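Local coordinates for Glyoxalase/bleomycin resistance protein/dioxygenase (Catenulispora acidiphila, PDB 4N04) that has no established reaction but belongs to the vicinal oxygen chelate superfamily and may act as a dioxygenase, at residues L8-A13 against A63-I68; V12-F17 against D103-E108; S26-E31 against A41-E46; L67-L72 against I109-V114; V84-Q89 against V99-P104. The protein carries 1 engineered substitution. All blocks are in the same frame, centred on the assembly; numbering follows the deposited sequence.

Contact 1: L8-A13 against A63-I68; sequences LFAGVA and AMQTLI. Engineered in segment 63-68: M64 (natural residue Val).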
# COMPACT_ATOMS: atom_id res chain seq x y z
N LEU A 8 -1.47 15.05 1.71
CA LEU A 8 -2.43 14.01 1.97
C LEU A 8 -1.75 12.77 2.55
O LEU A 8 -0.97 12.09 1.86
CB LEU A 8 -3.19 13.67 0.68
CG LEU A 8 -4.18 12.51 0.71
CD1 LEU A 8 -5.26 12.77 1.73
CD2 LEU A 8 -4.75 12.27 -0.69
N PHE A 9 -2.04 12.50 3.82
CA PHE A 9 -1.64 11.27 4.50
C PHE A 9 -2.77 10.23 4.48
O PHE A 9 -3.75 10.36 5.23
CB PHE A 9 -1.27 11.57 5.95
CG PHE A 9 0.05 12.31 6.12
CD1 PHE A 9 1.21 11.62 6.46
CD2 PHE A 9 0.11 13.69 5.94
CE1 PHE A 9 2.42 12.29 6.63
CE2 PHE A 9 1.31 14.36 6.11
CZ PHE A 9 2.47 13.66 6.45
N ALA A 10 -2.65 9.23 3.61
CA ALA A 10 -3.62 8.14 3.57
C ALA A 10 -3.25 7.12 4.65
O ALA A 10 -2.17 6.53 4.60
CB ALA A 10 -3.65 7.49 2.19
N GLY A 11 -4.15 6.91 5.61
CA GLY A 11 -3.87 6.04 6.75
C GLY A 11 -4.44 4.63 6.70
O GLY A 11 -5.49 4.37 6.10
N VAL A 12 -3.75 3.70 7.33
CA VAL A 12 -4.23 2.33 7.45
C VAL A 12 -4.06 1.89 8.89
O VAL A 12 -2.96 1.90 9.42
CB VAL A 12 -3.46 1.36 6.52
CG1 VAL A 12 -3.97 -0.06 6.71
CG2 VAL A 12 -3.57 1.79 5.05
N ALA A 13 -5.14 1.50 9.54
CA ALA A 13 -5.02 0.92 10.87
C ALA A 13 -4.58 -0.54 10.74
O ALA A 13 -5.13 -1.29 9.93
CB ALA A 13 -6.35 1.02 11.63
N ALA A 63 -9.38 -0.80 5.71
CA ALA A 63 -8.97 0.40 5.00
C ALA A 63 -9.04 0.15 3.51
O ALA A 63 -9.00 -0.99 3.05
CB ALA A 63 -7.57 0.85 5.43
N MSE A 64 -9.17 1.22 2.74
CA MSE A 64 -9.04 1.07 1.30
C MSE A 64 -8.33 2.27 0.69
O MSE A 64 -8.78 3.39 0.84
CB MSE A 64 -10.38 0.80 0.63
CG MSE A 64 -11.52 1.65 1.09
SE MSE A 64 -13.12 0.67 0.60
CE MSE A 64 -12.78 -0.93 1.67
N GLN A 65 -7.21 2.00 0.04
CA GLN A 65 -6.42 3.04 -0.59
C GLN A 65 -6.13 2.64 -2.03
O GLN A 65 -5.89 1.47 -2.33
CB GLN A 65 -5.11 3.25 0.19
CG GLN A 65 -5.28 3.38 1.71
CD GLN A 65 -6.00 4.65 2.15
OE1 GLN A 65 -6.38 5.47 1.33
NE2 GLN A 65 -6.19 4.81 3.44
N THR A 66 -6.19 3.60 -2.94
CA THR A 66 -5.87 3.31 -4.34
C THR A 66 -4.76 4.21 -4.86
O THR A 66 -4.80 5.42 -4.68
CB THR A 66 -7.11 3.42 -5.24
OG1 THR A 66 -8.12 2.54 -4.75
CG2 THR A 66 -6.77 3.02 -6.66
N LEU A 67 -3.75 3.60 -5.48
CA LEU A 67 -2.71 4.40 -6.11
C LEU A 67 -2.71 4.15 -7.60
O LEU A 67 -2.62 3.02 -8.06
CB LEU A 67 -1.31 4.13 -5.53
CG LEU A 67 -1.05 3.64 -4.10
CD1 LEU A 67 0.42 3.80 -3.75
CD2 LEU A 67 -1.90 4.35 -3.11
N ILE A 68 -2.82 5.23 -8.36
CA ILE A 68 -2.77 5.14 -9.80
C ILE A 68 -1.35 5.50 -10.16
O ILE A 68 -0.89 6.60 -9.84
CB ILE A 68 -3.76 6.12 -10.45
CG1 ILE A 68 -5.19 5.82 -9.98
CG2 ILE A 68 -3.64 6.05 -11.95
CD1 ILE A 68 -5.58 4.38 -10.12
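A10 is where L8-A13 first meets A63-I68. Its methyl points at the other strand and lies against the amide end of Q65, with A10 CB 3.5 Å from Q65 OE1. At G11 the contact turns polar: Q65 NE2 reaches G11 O at 2.8 Å, a weak bond because the N-H is bent to 127°. The amide gets there because the glutamine chain folds over at its second torsion (chi2 -68°), laying the carboxamide across A10 and G11, its oxygen by the methyl and its nitrogen by the carbonyl. V12 finishes the contact with both branches. Its CG1 sits 3.9 Å from A63 CB, while V12 CG2 brushes Q65 CG at 4.1 Å, the valine and the glutamine stem passing alongside each other. The strand axes come no nearer than 7.8 Å and their directions differ by 138°, so side chains bridge the gap. Strands 8-14 and 64-69 are the edges of two four-stranded mixed sheets, and this seam joins them in the paired-sheet architecture of the vicinal oxygen chelate fold.

Contact 2: V12-F17 against D103-E108; sequences VAVGDF and DPDGSE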
# COMPACT_ATOMS: atom_id res chain seq x y z
N VAL A 12 -3.75 3.70 7.33
CA VAL A 12 -4.23 2.33 7.45
C VAL A 12 -4.06 1.89 8.89
O VAL A 12 -2.96 1.90 9.42
CB VAL A 12 -3.46 1.36 6.52
CG1 VAL A 12 -3.97 -0.06 6.71
CG2 VAL A 12 -3.57 1.79 5.05
N ALA A 13 -5.14 1.50 9.54
CA ALA A 13 -5.02 0.92 10.87
C ALA A 13 -4.58 -0.54 10.74
O ALA A 13 -5.13 -1.29 9.93
CB ALA A 13 -6.35 1.02 11.63
N VAL A 14 -3.60 -0.94 11.55
CA VAL A 14 -3.16 -2.34 11.53
C VAL A 14 -3.22 -3.03 12.91
O VAL A 14 -3.32 -2.37 13.96
CB VAL A 14 -1.73 -2.48 10.93
CG1 VAL A 14 -1.65 -1.77 9.57
CG2 VAL A 14 -0.69 -1.95 11.90
N GLY A 15 -3.18 -4.36 12.88
CA GLY A 15 -3.17 -5.16 14.10
C GLY A 15 -1.78 -5.31 14.68
O GLY A 15 -1.39 -4.56 15.56
N ASP A 16 -0.98 -6.28 14.22
CA ASP A 16 0.42 -6.39 14.62
C ASP A 16 1.27 -5.44 13.78
O ASP A 16 1.33 -5.57 12.56
CB ASP A 16 0.92 -7.83 14.47
CG ASP A 16 2.45 -7.92 14.44
OD1 ASP A 16 3.15 -7.09 15.06
OD2 ASP A 16 2.95 -8.84 13.78
N PHE A 17 1.93 -4.49 14.44
CA PHE A 17 2.72 -3.51 13.72
C PHE A 17 3.86 -4.14 12.91
O PHE A 17 4.02 -3.85 11.72
CB PHE A 17 3.25 -2.43 14.66
CG PHE A 17 4.04 -1.37 13.96
CD1 PHE A 17 3.40 -0.33 13.30
CD2 PHE A 17 5.43 -1.40 13.96
CE1 PHE A 17 4.13 0.67 12.66
CE2 PHE A 17 6.16 -0.40 13.33
CZ PHE A 17 5.51 0.63 12.68
N ASP A 103 -3.46 -6.57 2.77
CA ASP A 103 -2.44 -6.53 3.83
C ASP A 103 -2.72 -7.64 4.86
O ASP A 103 -3.78 -8.27 4.79
CB ASP A 103 -2.27 -5.11 4.43
CG ASP A 103 -3.34 -4.73 5.47
OD1 ASP A 103 -4.21 -5.54 5.86
OD2 ASP A 103 -3.29 -3.57 5.94
N PRO A 104 -1.78 -7.89 5.79
CA PRO A 104 -1.99 -8.97 6.77
C PRO A 104 -3.33 -8.92 7.53
O PRO A 104 -3.82 -9.97 7.94
CB PRO A 104 -0.81 -8.80 7.72
CG PRO A 104 0.28 -8.31 6.82
CD PRO A 104 -0.40 -7.38 5.85
N ASP A 105 -3.92 -7.75 7.69
CA ASP A 105 -5.22 -7.64 8.36
C ASP A 105 -6.43 -7.69 7.43
O ASP A 105 -7.56 -7.80 7.90
CB ASP A 105 -5.28 -6.37 9.20
CG ASP A 105 -4.33 -6.43 10.38
OD1 ASP A 105 -4.62 -7.18 11.33
OD2 ASP A 105 -3.30 -5.73 10.35
N GLY A 106 -6.20 -7.58 6.13
CA GLY A 106 -7.30 -7.63 5.19
C GLY A 106 -7.68 -6.30 4.54
O GLY A 106 -8.60 -6.25 3.72
N SER A 107 -6.98 -5.22 4.89
CA SER A 107 -7.21 -3.96 4.21
C SER A 107 -6.81 -4.09 2.74
O SER A 107 -5.93 -4.89 2.40
CB SER A 107 -6.43 -2.83 4.88
OG SER A 107 -7.06 -2.42 6.07
N GLU A 108 -7.46 -3.30 1.89
CA GLU A 108 -7.25 -3.38 0.44
C GLU A 108 -6.39 -2.23 -0.06
O GLU A 108 -6.73 -1.06 0.10
CB GLU A 108 -8.60 -3.34 -0.29
CG GLU A 108 -9.52 -4.51 0.05
CD GLU A 108 -10.94 -4.36 -0.52
OE1 GLU A 108 -11.22 -3.36 -1.20
OE2 GLU A 108 -11.79 -5.25 -0.26
O HOH W 1 -5.14 -3.21 7.95
O HOH W 2 -0.92 -6.99 11.10
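G15 N donates to D105 OD2 at 2.9 Å, and this nearly straight bond (174°) ties the end of strand 8-14 to the type I beta turn D103-G106, which connects strands 97-102 and 108-113 of the second sheet. The N-H comes in from above the carboxylate plane, 46° out of it. This is the tight end of the contact. D105 OD2 also lies 3.6 Å from V14 CA, and because G15 carries no side chain, the rest of the carboxylate can settle over its backbone. The turn itself is held from inside by D103: its OD1 takes the backbone N of S107, with weaker bonds from the N atoms of D105 and G106.

Toward V12 the two backbones drift apart, and although this side is buried, water takes over much of the bridging. V12 CG1 still reaches D103 OD2, at 3.7 Å, and lies near S107 OG, but the polar link here runs through one water that donates to both A13 O and D103 OD2. D103 and S107 also have protein partners: Y24 OH bonds to D103 OD2, and A63 N to S107 OG. On the exposed flank by D16, a second water donates to D16 O and to D105 OD2, the latter at 2.8 Å, so D105 OD2 binds the strand end directly and, through water, the D16 carbonyl just before helix 17-28. The first water's remaining partner is S107 OG, which donates to it at 2.8 Å.

Contact 3: S26-E31 against A41-E46; sequences SLLGAE and AVWQLE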
# COMPACT_ATOMS: atom_id res chain seq x y z
N SER A 26 7.82 -4.69 1.80
CA SER A 26 7.87 -5.53 0.61
C SER A 26 7.05 -4.95 -0.54
O SER A 26 7.54 -4.83 -1.66
CB SER A 26 7.37 -6.94 0.94
OG SER A 26 8.20 -7.56 1.92
N LEU A 27 5.81 -4.59 -0.26
CA LEU A 27 4.92 -4.12 -1.31
C LEU A 27 5.48 -2.87 -1.97
O LEU A 27 5.58 -2.80 -3.20
CB LEU A 27 3.51 -3.85 -0.74
CG LEU A 27 2.53 -3.15 -1.69
CD1 LEU A 27 2.06 -4.10 -2.78
CD2 LEU A 27 1.35 -2.58 -0.93
N LEU A 28 5.83 -1.87 -1.16
CA LEU A 28 6.25 -0.59 -1.71
C LEU A 28 7.73 -0.62 -2.17
O LEU A 28 8.15 0.20 -2.98
CB LEU A 28 6.01 0.53 -0.68
CG LEU A 28 4.60 0.76 -0.14
CD1 LEU A 28 4.65 1.61 1.14
CD2 LEU A 28 3.69 1.40 -1.17
N GLY A 29 8.50 -1.57 -1.65
CA GLY A 29 9.90 -1.66 -2.01
C GLY A 29 10.71 -0.47 -1.52
O GLY A 29 11.67 -0.04 -2.16
N ALA A 30 10.30 0.07 -0.38
CA ALA A 30 11.03 1.15 0.24
C ALA A 30 10.85 1.05 1.73
O ALA A 30 9.95 0.38 2.22
CB ALA A 30 10.55 2.50 -0.26
N GLU A 31 11.75 1.70 2.46
CA GLU A 31 11.70 1.76 3.90
C GLU A 31 10.87 2.96 4.25
O GLU A 31 10.76 3.90 3.45
CB GLU A 31 13.12 1.94 4.45
CG GLU A 31 13.99 0.72 4.28
CD GLU A 31 13.84 -0.25 5.43
OE1 GLU A 31 13.31 0.17 6.48
OE2 GLU A 31 14.26 -1.42 5.28
N ALA A 41 4.40 4.18 11.06
CA ALA A 41 5.37 4.35 9.99
C ALA A 41 4.73 5.10 8.83
O ALA A 41 3.60 4.80 8.44
CB ALA A 41 5.88 2.99 9.54
N VAL A 42 5.45 6.07 8.31
CA VAL A 42 5.00 6.92 7.21
C VAL A 42 5.90 6.72 5.99
O VAL A 42 7.12 6.76 6.11
CB VAL A 42 5.08 8.40 7.61
CG1 VAL A 42 4.69 9.30 6.45
CG2 VAL A 42 4.23 8.67 8.83
N TRP A 43 5.30 6.49 4.83
CA TRP A 43 6.04 6.48 3.57
C TRP A 43 5.66 7.70 2.77
O TRP A 43 4.47 7.96 2.54
CB TRP A 43 5.69 5.26 2.72
CG TRP A 43 6.26 3.98 3.16
CD1 TRP A 43 7.33 3.34 2.63
CD2 TRP A 43 5.77 3.13 4.20
NE1 TRP A 43 7.55 2.15 3.28
CE2 TRP A 43 6.60 2.00 4.25
CE3 TRP A 43 4.70 3.23 5.11
CZ2 TRP A 43 6.41 0.96 5.17
CZ3 TRP A 43 4.51 2.20 6.02
CH2 TRP A 43 5.36 1.08 6.04
N GLN A 44 6.66 8.45 2.33
CA GLN A 44 6.42 9.44 1.30
C GLN A 44 6.54 8.75 -0.04
O GLN A 44 7.61 8.25 -0.39
CB GLN A 44 7.40 10.59 1.38
CG GLN A 44 7.17 11.58 0.27
CD GLN A 44 7.70 12.94 0.62
OE1 GLN A 44 7.55 13.40 1.75
NE2 GLN A 44 8.35 13.59 -0.33
N LEU A 45 5.43 8.70 -0.76
CA LEU A 45 5.37 8.03 -2.05
C LEU A 45 5.81 9.01 -3.11
O LEU A 45 6.45 8.66 -4.10
CB LEU A 45 3.96 7.54 -2.32
CG LEU A 45 3.40 6.68 -1.20
CD1 LEU A 45 2.00 6.20 -1.52
CD2 LEU A 45 4.32 5.50 -0.92
N GLU A 46 5.46 10.27 -2.88
CA GLU A 46 5.69 11.34 -3.82
C GLU A 46 5.40 12.61 -3.03
O GLU A 46 4.97 12.54 -1.88
CB GLU A 46 4.75 11.22 -5.01
CG GLU A 46 5.38 11.62 -6.32
CD GLU A 46 6.53 10.72 -6.71
OE1 GLU A 46 7.70 11.06 -6.41
OE2 GLU A 46 6.26 9.66 -7.33
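W43 NE1 donates to A30 O at 3.2 Å, in a bond that is straight at the hydrogen (167°). The oxygen lies almost in the indole plane, at the ring's edge. Seen from the carbonyl the approach is less regular, since the nitrogen stands well above the plane of the A30 peptide. While its N-H is used this way, the indole also receives L28 over one face: L28 CD1 is 3.4 Å from the centroid of the five-membered ring and only 5° off its normal, a well-centred CH-pi contact. The first torsion of L28, with CG beside the backbone N and anti to the carbonyl carbon (chi1 -58°), turns the side chain toward the strand.

L28 is the last residue of helix 17-28, the helix of the beta-alpha-beta crossover between strands 8-14 and 34-37, the two edges of the first sheet. Directly after it G29 takes positive phi, and the chain turns out of the helix so that A30 and E31 come round beside the indole. A30 CB adds a looser touch, 4.4 Å from W43 CD1. From the helix side the indole also meets L21 and Y24, with P32 packing nearby.

The other branch of L28 looks further along strand 40-46: L28 CD2 meets L45 CD2 at 4.2 Å, the two leucines crossing at about a right angle. There L45 and E46 form a classic beta bulge against strand 49-55. The carboxylate of E31 is engaged by R25, through a salt bridge from OE1.

Contact 4: L67-L72 against I109-V114; sequences LIVEDL and IAFGEV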
# COMPACT_ATOMS: atom_id res chain seq x y z
N LEU A 67 -3.75 3.60 -5.48
CA LEU A 67 -2.71 4.40 -6.11
C LEU A 67 -2.71 4.15 -7.60
O LEU A 67 -2.62 3.02 -8.06
CB LEU A 67 -1.31 4.13 -5.53
CG LEU A 67 -1.05 3.64 -4.10
CD1 LEU A 67 0.42 3.80 -3.75
CD2 LEU A 67 -1.90 4.35 -3.11
N ILE A 68 -2.82 5.23 -8.36
CA ILE A 68 -2.77 5.14 -9.80
C ILE A 68 -1.35 5.50 -10.16
O ILE A 68 -0.89 6.60 -9.84
CB ILE A 68 -3.76 6.12 -10.45
CG1 ILE A 68 -5.19 5.82 -9.98
CG2 ILE A 68 -3.64 6.05 -11.95
CD1 ILE A 68 -5.58 4.38 -10.12
N VAL A 69 -0.64 4.56 -10.78
CA VAL A 69 0.79 4.75 -11.01
C VAL A 69 1.13 4.82 -12.49
O VAL A 69 0.29 4.55 -13.34
CB VAL A 69 1.64 3.64 -10.36
CG1 VAL A 69 1.35 3.56 -8.87
CG2 VAL A 69 1.38 2.31 -11.02
N GLU A 70 2.37 5.18 -12.78
CA GLU A 70 2.85 5.20 -14.15
C GLU A 70 3.13 3.78 -14.63
O GLU A 70 2.70 3.40 -15.71
CB GLU A 70 4.11 6.06 -14.28
CG GLU A 70 3.92 7.52 -13.90
CD GLU A 70 5.10 8.39 -14.31
OE1 GLU A 70 5.37 8.49 -15.53
OE2 GLU A 70 5.77 8.97 -13.42
N ASP A 71 3.84 3.01 -13.81
CA ASP A 71 4.29 1.68 -14.23
C ASP A 71 3.71 0.57 -13.36
O ASP A 71 4.36 0.11 -12.41
CB ASP A 71 5.83 1.61 -14.20
CG ASP A 71 6.40 0.43 -14.98
OD1 ASP A 71 7.59 0.47 -15.34
OD2 ASP A 71 5.65 -0.54 -15.23
N LEU A 72 2.51 0.12 -13.70
CA LEU A 72 1.85 -0.93 -12.94
C LEU A 72 2.65 -2.23 -12.94
O LEU A 72 2.70 -2.95 -11.94
CB LEU A 72 0.45 -1.18 -13.48
CG LEU A 72 -0.43 -2.06 -12.60
CD1 LEU A 72 -0.54 -1.48 -11.20
CD2 LEU A 72 -1.81 -2.18 -13.21
N ILE A 109 -5.26 -2.57 -0.66
CA ILE A 109 -4.42 -1.58 -1.31
C ILE A 109 -4.43 -1.85 -2.81
O ILE A 109 -3.84 -2.83 -3.27
CB ILE A 109 -2.95 -1.65 -0.82
CG1 ILE A 109 -2.89 -1.78 0.69
CG2 ILE A 109 -2.17 -0.44 -1.29
CD1 ILE A 109 -3.39 -0.55 1.42
N ALA A 110 -5.09 -0.98 -3.57
CA ALA A 110 -5.20 -1.18 -5.01
C ALA A 110 -4.26 -0.28 -5.81
O ALA A 110 -3.98 0.86 -5.44
CB ALA A 110 -6.64 -1.01 -5.48
N PHE A 111 -3.78 -0.83 -6.92
CA PHE A 111 -2.90 -0.13 -7.84
C PHE A 111 -3.50 -0.17 -9.23
O PHE A 111 -3.75 -1.25 -9.77
CB PHE A 111 -1.53 -0.77 -7.87
CG PHE A 111 -0.76 -0.63 -6.60
CD1 PHE A 111 0.12 0.42 -6.42
CD2 PHE A 111 -0.92 -1.55 -5.58
CE1 PHE A 111 0.84 0.55 -5.25
CE2 PHE A 111 -0.21 -1.43 -4.40
CZ PHE A 111 0.67 -0.38 -4.23
N GLY A 112 -3.72 1.00 -9.80
CA GLY A 112 -4.25 1.10 -11.14
C GLY A 112 -3.30 1.84 -12.06
O GLY A 112 -2.20 2.23 -11.66
N GLU A 113 -3.74 2.03 -13.29
CA GLU A 113 -2.94 2.72 -14.29
C GLU A 113 -3.81 3.36 -15.35
O GLU A 113 -4.93 2.92 -15.62
CB GLU A 113 -1.95 1.76 -14.93
CG GLU A 113 -2.59 0.56 -15.61
CD GLU A 113 -1.65 -0.14 -16.58
OE1 GLU A 113 -0.45 0.22 -16.60
OE2 GLU A 113 -2.11 -1.03 -17.32
N VAL A 114 -3.28 4.41 -15.96
CA VAL A 114 -3.97 5.16 -17.01
C VAL A 114 -4.05 4.37 -18.33
O VAL A 114 -3.26 3.46 -18.58
CB VAL A 114 -3.27 6.52 -17.21
CG1 VAL A 114 -2.94 7.14 -15.85
CG2 VAL A 114 -2.00 6.35 -18.01
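L67 pairs with F111 and I68 with G112 in parallel register, and their backbone bonds alternate across the two strands. L67 N donates to A110 O at 2.7 Å. L67 O accepts from G112 N at 2.9 Å, and V69 N in turn donates to G112 O. Two of these acceptors have a second, softer partner: F111 CA comes within 3.2 Å of L67 O as a CA-H...O contact, and I68 CA makes a longer one to G112 O. I109 and F111 bond to Y101 and V99 of the next strand; A110 N, on the near side, donates to Q65 O.

The side chains of L67, V69, F111 and E113 share one face. L67 runs alongside F111, with L67 CD1 3.6 Å from F111 CE1, and V69 CG1 reaches the ring at its edge. L72 closes in from beyond the strand end; its CG is anti to the backbone N (chi1 -169°), and L72 CD1 touches F111 CB at 3.5 Å. The aliphatic stem of E113 lies across L72, and its OE2 is satisfied by a salt bridge to R97. On the reverse face I68 CD1 lies over the bare backbone at G112, 3.7 Å from G112 CA.

D71 caps the helix that follows, its OD2 accepting from A74 N. Within this chain strand 64-69 is an outer strand of the sheet, 108-113 sits between it and 97-102, and helices 72-81 and 17-28 approach F111 through V75 and L27.

Contact 5: V84-Q89 against V99-P104; sequences VEAAKQ and VTYLDP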
# COMPACT_ATOMS: atom_id res chain seq x y z
N VAL A 84 5.43 -10.59 -2.18
CA VAL A 84 4.00 -10.31 -2.03
C VAL A 84 3.23 -10.33 -3.36
O VAL A 84 3.60 -9.66 -4.33
CB VAL A 84 3.70 -9.01 -1.20
CG1 VAL A 84 4.50 -9.01 0.09
CG2 VAL A 84 3.98 -7.75 -2.00
N GLU A 85 2.16 -11.12 -3.39
CA GLU A 85 1.35 -11.25 -4.61
C GLU A 85 0.01 -10.55 -4.46
O GLU A 85 -0.48 -10.34 -3.35
CB GLU A 85 1.12 -12.73 -4.94
CG GLU A 85 2.41 -13.51 -5.19
CD GLU A 85 3.14 -13.04 -6.44
OE1 GLU A 85 2.47 -12.90 -7.50
OE2 GLU A 85 4.37 -12.81 -6.37
N ALA A 86 -0.58 -10.17 -5.59
CA ALA A 86 -1.88 -9.52 -5.57
C ALA A 86 -2.99 -10.51 -5.19
O ALA A 86 -2.89 -11.70 -5.46
CB ALA A 86 -2.19 -8.89 -6.92
N ALA A 87 -4.03 -10.00 -4.54
CA ALA A 87 -5.21 -10.79 -4.25
C ALA A 87 -6.05 -10.98 -5.53
O ALA A 87 -6.58 -12.06 -5.78
CB ALA A 87 -6.03 -10.10 -3.18
N LYS A 88 -6.15 -9.93 -6.34
CA LYS A 88 -7.02 -9.95 -7.50
C LYS A 88 -6.48 -9.04 -8.60
O LYS A 88 -5.94 -7.98 -8.31
CB LYS A 88 -8.42 -9.47 -7.10
CG LYS A 88 -9.43 -9.58 -8.22
CD LYS A 88 -10.73 -8.86 -7.92
CE LYS A 88 -11.79 -9.22 -9.00
NZ LYS A 88 -13.06 -8.45 -8.90
N GLN A 89 -6.62 -9.47 -9.86
CA GLN A 89 -6.36 -8.61 -11.02
C GLN A 89 -7.57 -8.45 -11.94
O GLN A 89 -8.09 -9.41 -12.49
CB GLN A 89 -5.20 -9.15 -11.85
CG GLN A 89 -3.85 -8.90 -11.23
CD GLN A 89 -2.73 -9.06 -12.23
OE1 GLN A 89 -2.82 -8.59 -13.37
NE2 GLN A 89 -1.66 -9.74 -11.81
N VAL A 99 -5.05 -3.75 -9.84
CA VAL A 99 -4.70 -4.93 -9.06
C VAL A 99 -4.77 -4.66 -7.56
O VAL A 99 -4.32 -3.62 -7.07
CB VAL A 99 -3.36 -5.61 -9.50
CG1 VAL A 99 -2.82 -4.99 -10.81
CG2 VAL A 99 -2.35 -5.60 -8.39
N THR A 100 -5.35 -5.60 -6.84
CA THR A 100 -5.63 -5.38 -5.44
C THR A 100 -4.78 -6.25 -4.53
O THR A 100 -4.71 -7.47 -4.70
CB THR A 100 -7.10 -5.64 -5.13
OG1 THR A 100 -7.91 -4.82 -5.98
CG2 THR A 100 -7.41 -5.31 -3.67
N TYR A 101 -4.16 -5.62 -3.54
CA TYR A 101 -3.43 -6.35 -2.53
C TYR A 101 -4.21 -6.36 -1.23
O TYR A 101 -4.90 -5.40 -0.91
CB TYR A 101 -2.06 -5.71 -2.29
CG TYR A 101 -1.14 -5.87 -3.46
CD1 TYR A 101 -0.30 -6.97 -3.57
CD2 TYR A 101 -1.11 -4.93 -4.49
CE1 TYR A 101 0.56 -7.13 -4.65
CE2 TYR A 101 -0.26 -5.08 -5.58
CZ TYR A 101 0.57 -6.18 -5.65
OH TYR A 101 1.42 -6.33 -6.72
N LEU A 102 -4.10 -7.46 -0.49
CA LEU A 102 -4.65 -7.51 0.85
C LEU A 102 -3.50 -7.55 1.86
O LEU A 102 -2.67 -8.44 1.80
CB LEU A 102 -5.53 -8.74 1.02
CG LEU A 102 -6.78 -8.74 0.14
CD1 LEU A 102 -7.53 -10.04 0.27
CD2 LEU A 102 -7.67 -7.55 0.45
N ASP A 103 -3.46 -6.57 2.77
CA ASP A 103 -2.44 -6.53 3.83
C ASP A 103 -2.72 -7.64 4.86
O ASP A 103 -3.78 -8.27 4.79
CB ASP A 103 -2.27 -5.11 4.43
CG ASP A 103 -3.34 -4.73 5.47
OD1 ASP A 103 -4.21 -5.54 5.86
OD2 ASP A 103 -3.29 -3.57 5.94
N PRO A 104 -1.78 -7.89 5.79
CA PRO A 104 -1.99 -8.97 6.77
C PRO A 104 -3.33 -8.92 7.53
O PRO A 104 -3.82 -9.97 7.94
CB PRO A 104 -0.81 -8.80 7.72
CG PRO A 104 0.28 -8.31 6.82
CD PRO A 104 -0.40 -7.38 5.85
O HOH W 3 -2.64 -9.32 -1.45
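T100 pairs antiparallel with K88, and the pairing begins with a classic beta bulge: A87 N and K88 N both donate to T100 O, while T100 N returns a bond to K88 O that is 2.9 Å long and close to straight (171°). Among the side chains, A86, just ahead of the bulge, does double duty. Its CB packs on V99 CG2 at 3.6 Å and also stands over a face of the Y101 ring, toward the rim, 4.2 Å from the centroid in a CH-pi contact. The ring swings under A86 because CG is anti to the carbonyl carbon (chi1 -69°), and L76 and W23 pack on the tyrosine too.

These strands, 88-91 and 97-102, form the beta hairpin at one edge of the second sheet. At its non-hydrogen-bonded pair Q89 and V99 run side by side, with Q89 CG 3.7 Å from V99 CB. A87 CB points at T100 and meets L102 CG; the A87 N to T100 O bond beside it is short, 2.6 Å, but bent at the hydrogen (138°). Where the backbones part, a water bridges them, donating to E85 O and accepting from L102 N at 2.6 Å.

In the fold
The chain builds two four-stranded mixed sheets. Contact 3 holds helix 17-28 to the first; contacts 4 and 5 lie in the second, their centres about 13 Å apart, joined where strands 108-113 and 97-102 pair. Contacts 1 and 2, about 12 Å apart and sharing V12 and A13, tie strand 8-14 to the second sheet. Contact 3 falls within the span between the two segments of contact 1, and contact 5 within that of contact 4, whereas contact 2 spans most of the chain. L45 against L67, and L27 against F111 and Y101, connect contact 3 with contacts 4 and 5, so the two sheets and helix 17-28, which touches both, pack as one compact domain.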